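Long-range contacts in iron-regulated ABC transporter siderophore-binding protein SirA (Staphylococcus aureus subsp. aureus, PDB 3MWF), which binds the iron-loaded siderophore staphyloferrin B and probably delivers it to an ABC transporter for import into the cell: residues K22-L27 against V40-A45; D33-L38 against K121-A126. One frame throughout, in Å; residues are numbered along the deposited sequence.

Overall arrangement
Interactions 1 and 2 lie side by side in the N-terminal part of the chain, their centres 10 Å apart. Along the chain they alternate: 22-27, 33-38, 40-45, then 121-126. Interaction 1 pairs strands 24-26 and 44-45 of the mixed sheet. Helix 29-37 joins those strands and supplies the first segment of interaction 2, where it packs against helix 116-127. The two contacts touch where Pro42 and Thr26 meet Ala35 and where Thr26 meets Met123. Val40 N and Ala35 O form a probable hydrogen bond. The helix pair therefore covers one face of the sheet in the lobe that contributes Trp49, Pro72 and Arg93 to the siderophore pocket.

Interaction 1 (K22-L27 against V40-A45); sequences KRVVTL and VKPVGA
Strands 24-26 and 44-45 run parallel, with Val25 and Gly44 CA atoms 4.5 Å apart, and are joined by Val43 N to Val24 O and by the straighter bond from Thr26 N to Gly44 O (3.0 Å, 160° at the hydrogen). CA-H...O contacts from Val25 to Gly44 O and from Ala45 to Thr26 O back up this ladder. Before the strands pair, one water takes over. It accepts from Val24 N and donates to the carbonyl oxygens of Lys22 and Lys41.

Val43 buries the most surface here. Val43 CG1 lies over the centre of the Arg23 guanidinium, 3.9 Å above the plane, and also meets Arg23 CB. The Arg23 chain bends at chi3 (62°), which folds the flat group back over this methyl. Its polar end is held elsewhere: NE bonds to Lys83 O and NH2 to Leu82 O. Val43 CG2 meets Val25 CG2 at 4.0 Å, the two side chains crossing at about a right angle.

The strands belong to a beta-alpha-beta unit whose connecting helix is 29-37, in a periplasmic binding protein lobe. Strand 24-26 is interior to the sheet, since 86-90 pairs with its other edge.

On the face bearing Thr26 and Ala45, Thr26 OG1 sits between the backbone N and the carbonyl carbon (chi1 47°). There Thr26 OG1 lies 3.6 Å from Ala45 CB and 3.7 Å from Pro42 CG, and this hydroxyl hydrogen-bonds to Thr32 OG1 of the connecting helix. Val24 CG1 reaches Val40 CG1 at 3.8 Å and also packs beside Pro42. Val40 in turn touches Leu127 of helix 116-127.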
loop_
_atom_site.group_PDB
_atom_site.type_symbol
_atom_site.label_atom_id
_atom_site.label_comp_id
_atom_site.label_asym_id
_atom_site.label_seq_id
_atom_site.Cartn_x
_atom_site.Cartn_y
_atom_site.Cartn_z
ATOM N N LYS A 22 -6.939 22.519 8.889
ATOM C CA LYS A 22 -8.018 22.430 7.897
ATOM C C LYS A 22 -7.507 22.417 6.458
ATOM O O LYS A 22 -8.271 22.163 5.520
ATOM C CB LYS A 22 -9.018 23.582 8.081
ATOM C CG LYS A 22 -10.166 23.260 9.030
ATOM C CD LYS A 22 -10.026 23.950 10.389
ATOM C CE LYS A 22 -11.250 23.659 11.283
ATOM N NZ LYS A 22 -11.545 22.184 11.417
ATOM N N ARG A 23 -6.222 22.709 6.276
ATOM C CA ARG A 23 -5.614 22.737 4.954
ATOM C C ARG A 23 -4.434 21.770 4.939
ATOM O O ARG A 23 -3.308 22.161 5.255
ATOM C CB ARG A 23 -5.138 24.148 4.598
ATOM C CG ARG A 23 -6.252 25.189 4.572
ATOM C CD ARG A 23 -5.711 26.557 4.157
ATOM N NE ARG A 23 -5.156 26.547 2.806
ATOM C CZ ARG A 23 -5.889 26.564 1.690
ATOM N NH1 ARG A 23 -7.219 26.614 1.762
ATOM N NH2 ARG A 23 -5.292 26.538 0.504
ATOM N N VAL A 24 -4.694 20.508 4.612
ATOM C CA VAL A 24 -3.654 19.481 4.683
ATOM C C VAL A 24 -3.146 19.102 3.294
ATOM O O VAL A 24 -3.929 19.030 2.336
ATOM C CB VAL A 24 -4.137 18.233 5.471
ATOM C CG1 VAL A 24 -5.257 17.525 4.733
ATOM C CG2 VAL A 24 -2.978 17.265 5.742
ATOM N N VAL A 25 -1.831 18.906 3.187
ATOM C CA VAL A 25 -1.177 18.470 1.961
ATOM C C VAL A 25 -0.645 17.074 2.241
ATOM O O VAL A 25 0.074 16.874 3.212
ATOM C CB VAL A 25 -0.047 19.426 1.535
ATOM C CG1 VAL A 25 0.811 18.807 0.424
ATOM C CG2 VAL A 25 -0.650 20.769 1.076
ATOM N N THR A 26 -0.998 16.122 1.379
ATOM C CA THR A 26 -0.608 14.718 1.551
ATOM C C THR A 26 0.408 14.334 0.506
ATOM O O THR A 26 0.159 14.476 -0.699
ATOM C CB THR A 26 -1.851 13.794 1.509
ATOM O OG1 THR A 26 -2.682 14.153 0.388
ATOM C CG2 THR A 26 -2.638 13.917 2.789
ATOM N N LEU A 27 1.563 13.833 0.960
ATOM C CA LEU A 27 2.718 13.570 0.076
ATOM C C LEU A 27 2.964 12.105 -0.256
ATOM O O LEU A 27 3.987 11.778 -0.833
ATOM C CB LEU A 27 3.998 14.172 0.679
ATOM C CG LEU A 27 3.912 15.698 0.886
ATOM C CD1 LEU A 27 5.248 16.210 1.400
ATOM C CD2 LEU A 27 3.564 16.416 -0.410
ATOM N N VAL A 40 -11.488 14.637 5.607
ATOM C CA VAL A 40 -10.710 15.842 5.341
ATOM C C VAL A 40 -10.153 15.841 3.916
ATOM O O VAL A 40 -9.188 15.121 3.633
ATOM C CB VAL A 40 -9.532 15.986 6.353
ATOM C CG1 VAL A 40 -8.770 17.288 6.129
ATOM C CG2 VAL A 40 -10.019 15.908 7.786
ATOM N N LYS A 41 -10.742 16.639 3.022
ATOM C CA LYS A 41 -10.239 16.753 1.647
ATOM C C LYS A 41 -8.949 17.580 1.611
ATOM O O LYS A 41 -8.970 18.765 1.947
ATOM C CB LYS A 41 -11.285 17.389 0.716
ATOM C CG LYS A 41 -12.633 16.661 0.646
ATOM C CD LYS A 41 -13.674 17.323 1.556
ATOM C CE LYS A 41 -15.087 16.824 1.267
ATOM N NZ LYS A 41 -15.476 17.088 -0.158
ATOM N N PRO A 42 -7.821 16.963 1.200
ATOM C CA PRO A 42 -6.560 17.690 1.146
ATOM C C PRO A 42 -6.632 18.895 0.201
ATOM O O PRO A 42 -7.292 18.832 -0.834
ATOM C CB PRO A 42 -5.558 16.645 0.613
ATOM C CG PRO A 42 -6.165 15.333 0.937
ATOM C CD PRO A 42 -7.661 15.562 0.762
ATOM N N VAL A 43 -5.976 19.988 0.572
ATOM C CA VAL A 43 -5.864 21.116 -0.341
ATOM C C VAL A 43 -4.844 20.844 -1.442
ATOM O O VAL A 43 -4.891 21.449 -2.522
ATOM C CB VAL A 43 -5.626 22.464 0.387
ATOM C CG1 VAL A 43 -6.804 22.724 1.344
ATOM C CG2 VAL A 43 -4.269 22.489 1.119
ATOM N N GLY A 44 -3.920 19.917 -1.151
ATOM C CA GLY A 44 -2.874 19.524 -2.089
ATOM C C GLY A 44 -2.521 18.055 -1.892
ATOM O O GLY A 44 -2.595 17.546 -0.792
ATOM N N ALA A 45 -2.146 17.394 -2.978
ATOM C CA ALA A 45 -1.768 15.963 -2.938
ATOM C C ALA A 45 -0.755 15.674 -4.001
ATOM O O ALA A 45 -0.738 16.311 -5.053
ATOM C CB ALA A 45 -2.978 15.069 -3.126
HETATM O O HOH W 1 -7.371 20.130 3.826
#

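Interaction 2 (D33-L38 against K121-A126); sequences DVAVSL and KLMGKA
Met123 reaches from helix 116-127 to helix 29-37 and contributes the largest share of the buried surface. Its SD meets Val34, its CE meets Ala35, and its CB lies between Val34 and Leu38, the residue just after helix 29-37. Met123 SD lies 3.7 Å from Val34 CG1. The terminal methyl CE comes equally near Ala35 CB, and it also approaches the Ala35 backbone N. At the other end of the side chain, Met123 CB is 4.0 Å from Leu38 CD1. Leu38 CD1 also lies 4.0 Å from Gly124 N, so it rests on the backbone of the second helix. No hydrogen bond crosses between the segments, and all five touching residues are buried.

The shape of Met123 explains its reach. CG and SD extend from the backbone with chi2 at -178°, then chi3 (65°) bends CE round to Ala35. With Val34 CG1 anti to the backbone N (chi1 166°), the sulfur of Met123 lies alongside the CB-CG1 bond.

Around these contacts, Val34 also touches Thr119 and Thr120. Leu38 packs on Leu127 and on Glu132 and Leu136 of helix 130-155. In the last turn of helix 29-37, Asp33 O accepts from both Ser37 N and Ser37 OG. The hydroxyl comes from above the carbonyl plane. The Asp33 carboxylate is held by Tyr57 OH and by Lys278 N of helix 277-290.

Ala35 CB also meets Pro42, and Met123 touches Thr26, so the helix pair lies against the sheet. This is the layering of helices on a mainly parallel sheet found in the alpha/beta lobes of periplasmic binding proteins.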
loop_
_atom_site.group_PDB
_atom_site.type_symbol
_atom_site.label_atom_id
_atom_site.label_comp_id
_atom_site.label_asym_id
_atom_site.label_seq_id
_atom_site.Cartn_x
_atom_site.Cartn_y
_atom_site.Cartn_z
ATOM N N ASP A 33 -5.499 9.055 0.668
ATOM C CA ASP A 33 -6.612 8.161 0.909
ATOM C C ASP A 33 -7.107 8.262 2.342
ATOM O O ASP A 33 -8.314 8.336 2.596
ATOM C CB ASP A 33 -6.196 6.724 0.564
ATOM C CG ASP A 33 -7.335 5.707 0.772
ATOM O OD1 ASP A 33 -7.693 5.419 1.946
ATOM O OD2 ASP A 33 -7.852 5.185 -0.261
ATOM N N VAL A 34 -6.179 8.266 3.285
ATOM C CA VAL A 34 -6.545 8.329 4.702
ATOM C C VAL A 34 -7.214 9.676 5.026
ATOM O O VAL A 34 -8.198 9.713 5.775
ATOM C CB VAL A 34 -5.318 8.026 5.590
ATOM C CG1 VAL A 34 -5.558 8.418 7.076
ATOM C CG2 VAL A 34 -4.970 6.545 5.498
ATOM N N ALA A 35 -6.707 10.763 4.438
ATOM C CA ALA A 35 -7.309 12.089 4.691
ATOM C C ALA A 35 -8.779 12.057 4.264
ATOM O O ALA A 35 -9.688 12.446 5.019
ATOM C CB ALA A 35 -6.558 13.156 3.914
ATOM N N VAL A 36 -9.019 11.578 3.047
ATOM C CA VAL A 36 -10.396 11.445 2.554
ATOM C C VAL A 36 -11.257 10.554 3.466
ATOM O O VAL A 36 -12.408 10.895 3.811
ATOM C CB VAL A 36 -10.381 10.965 1.079
ATOM C CG1 VAL A 36 -11.775 10.500 0.605
ATOM C CG2 VAL A 36 -9.818 12.052 0.145
ATOM N N SER A 37 -10.688 9.430 3.897
ATOM C CA SER A 37 -11.371 8.480 4.777
ATOM C C SER A 37 -11.760 9.091 6.131
ATOM O O SER A 37 -12.776 8.695 6.753
ATOM C CB SER A 37 -10.462 7.264 4.988
ATOM O OG SER A 37 -10.323 6.533 3.771
ATOM N N LEU A 38 -10.947 10.042 6.580
ATOM C CA LEU A 38 -11.174 10.748 7.845
ATOM C C LEU A 38 -12.064 11.994 7.675
ATOM O O LEU A 38 -12.295 12.731 8.646
ATOM C CB LEU A 38 -9.838 11.125 8.487
ATOM C CG LEU A 38 -8.996 9.961 9.028
ATOM C CD1 LEU A 38 -7.625 10.446 9.398
ATOM C CD2 LEU A 38 -9.656 9.305 10.238
ATOM N N LYS A 121 -3.587 6.165 12.224
ATOM C CA LYS A 121 -3.355 6.619 13.613
ATOM C C LYS A 121 -2.672 7.982 13.685
ATOM O O LYS A 121 -3.137 8.870 14.401
ATOM C CB LYS A 121 -2.520 5.587 14.383
ATOM C CG LYS A 121 -3.259 4.315 14.693
ATOM C CD LYS A 121 -2.282 3.255 15.237
ATOM C CE LYS A 121 -2.595 1.877 14.651
ATOM N NZ LYS A 121 -1.885 0.766 15.374
ATOM N N LEU A 122 -1.579 8.149 12.941
ATOM C CA LEU A 122 -0.855 9.421 12.911
ATOM C C LEU A 122 -1.751 10.562 12.444
ATOM O O LEU A 122 -1.759 11.640 13.044
ATOM C CB LEU A 122 0.368 9.332 12.003
ATOM C CG LEU A 122 1.191 10.613 11.849
ATOM C CD1 LEU A 122 1.730 11.083 13.186
ATOM C CD2 LEU A 122 2.347 10.375 10.907
ATOM N N MET A 123 -2.465 10.338 11.348
ATOM C CA MET A 123 -3.289 11.402 10.799
ATOM C C MET A 123 -4.490 11.682 11.680
ATOM O O MET A 123 -4.910 12.844 11.787
ATOM C CB MET A 123 -3.673 11.109 9.350
ATOM C CG MET A 123 -2.473 11.200 8.412
ATOM S SD MET A 123 -2.845 10.923 6.667
ATOM C CE MET A 123 -3.887 12.351 6.358
ATOM N N GLY A 124 -4.992 10.644 12.349
ATOM C CA GLY A 124 -6.064 10.813 13.334
ATOM C C GLY A 124 -5.636 11.821 14.402
ATOM O O GLY A 124 -6.380 12.767 14.724
ATOM N N LYS A 125 -4.430 11.626 14.936
ATOM C CA LYS A 125 -3.889 12.520 15.965
ATOM C C LYS A 125 -3.633 13.943 15.438
ATOM O O LYS A 125 -3.995 14.924 16.085
ATOM C CB LYS A 125 -2.625 11.933 16.592
ATOM C CG LYS A 125 -2.187 12.674 17.856
ATOM C CD LYS A 125 -1.255 11.831 18.729
ATOM C CE LYS A 125 -0.644 12.658 19.876
ATOM N NZ LYS A 125 -1.678 13.319 20.747
ATOM N N ALA A 126 -3.028 14.034 14.253
ATOM C CA ALA A 126 -2.634 15.301 13.679
ATOM C C ALA A 126 -3.843 16.144 13.315
ATOM O O ALA A 126 -3.800 17.384 13.439
ATOM C CB ALA A 126 -1.731 15.079 12.450
#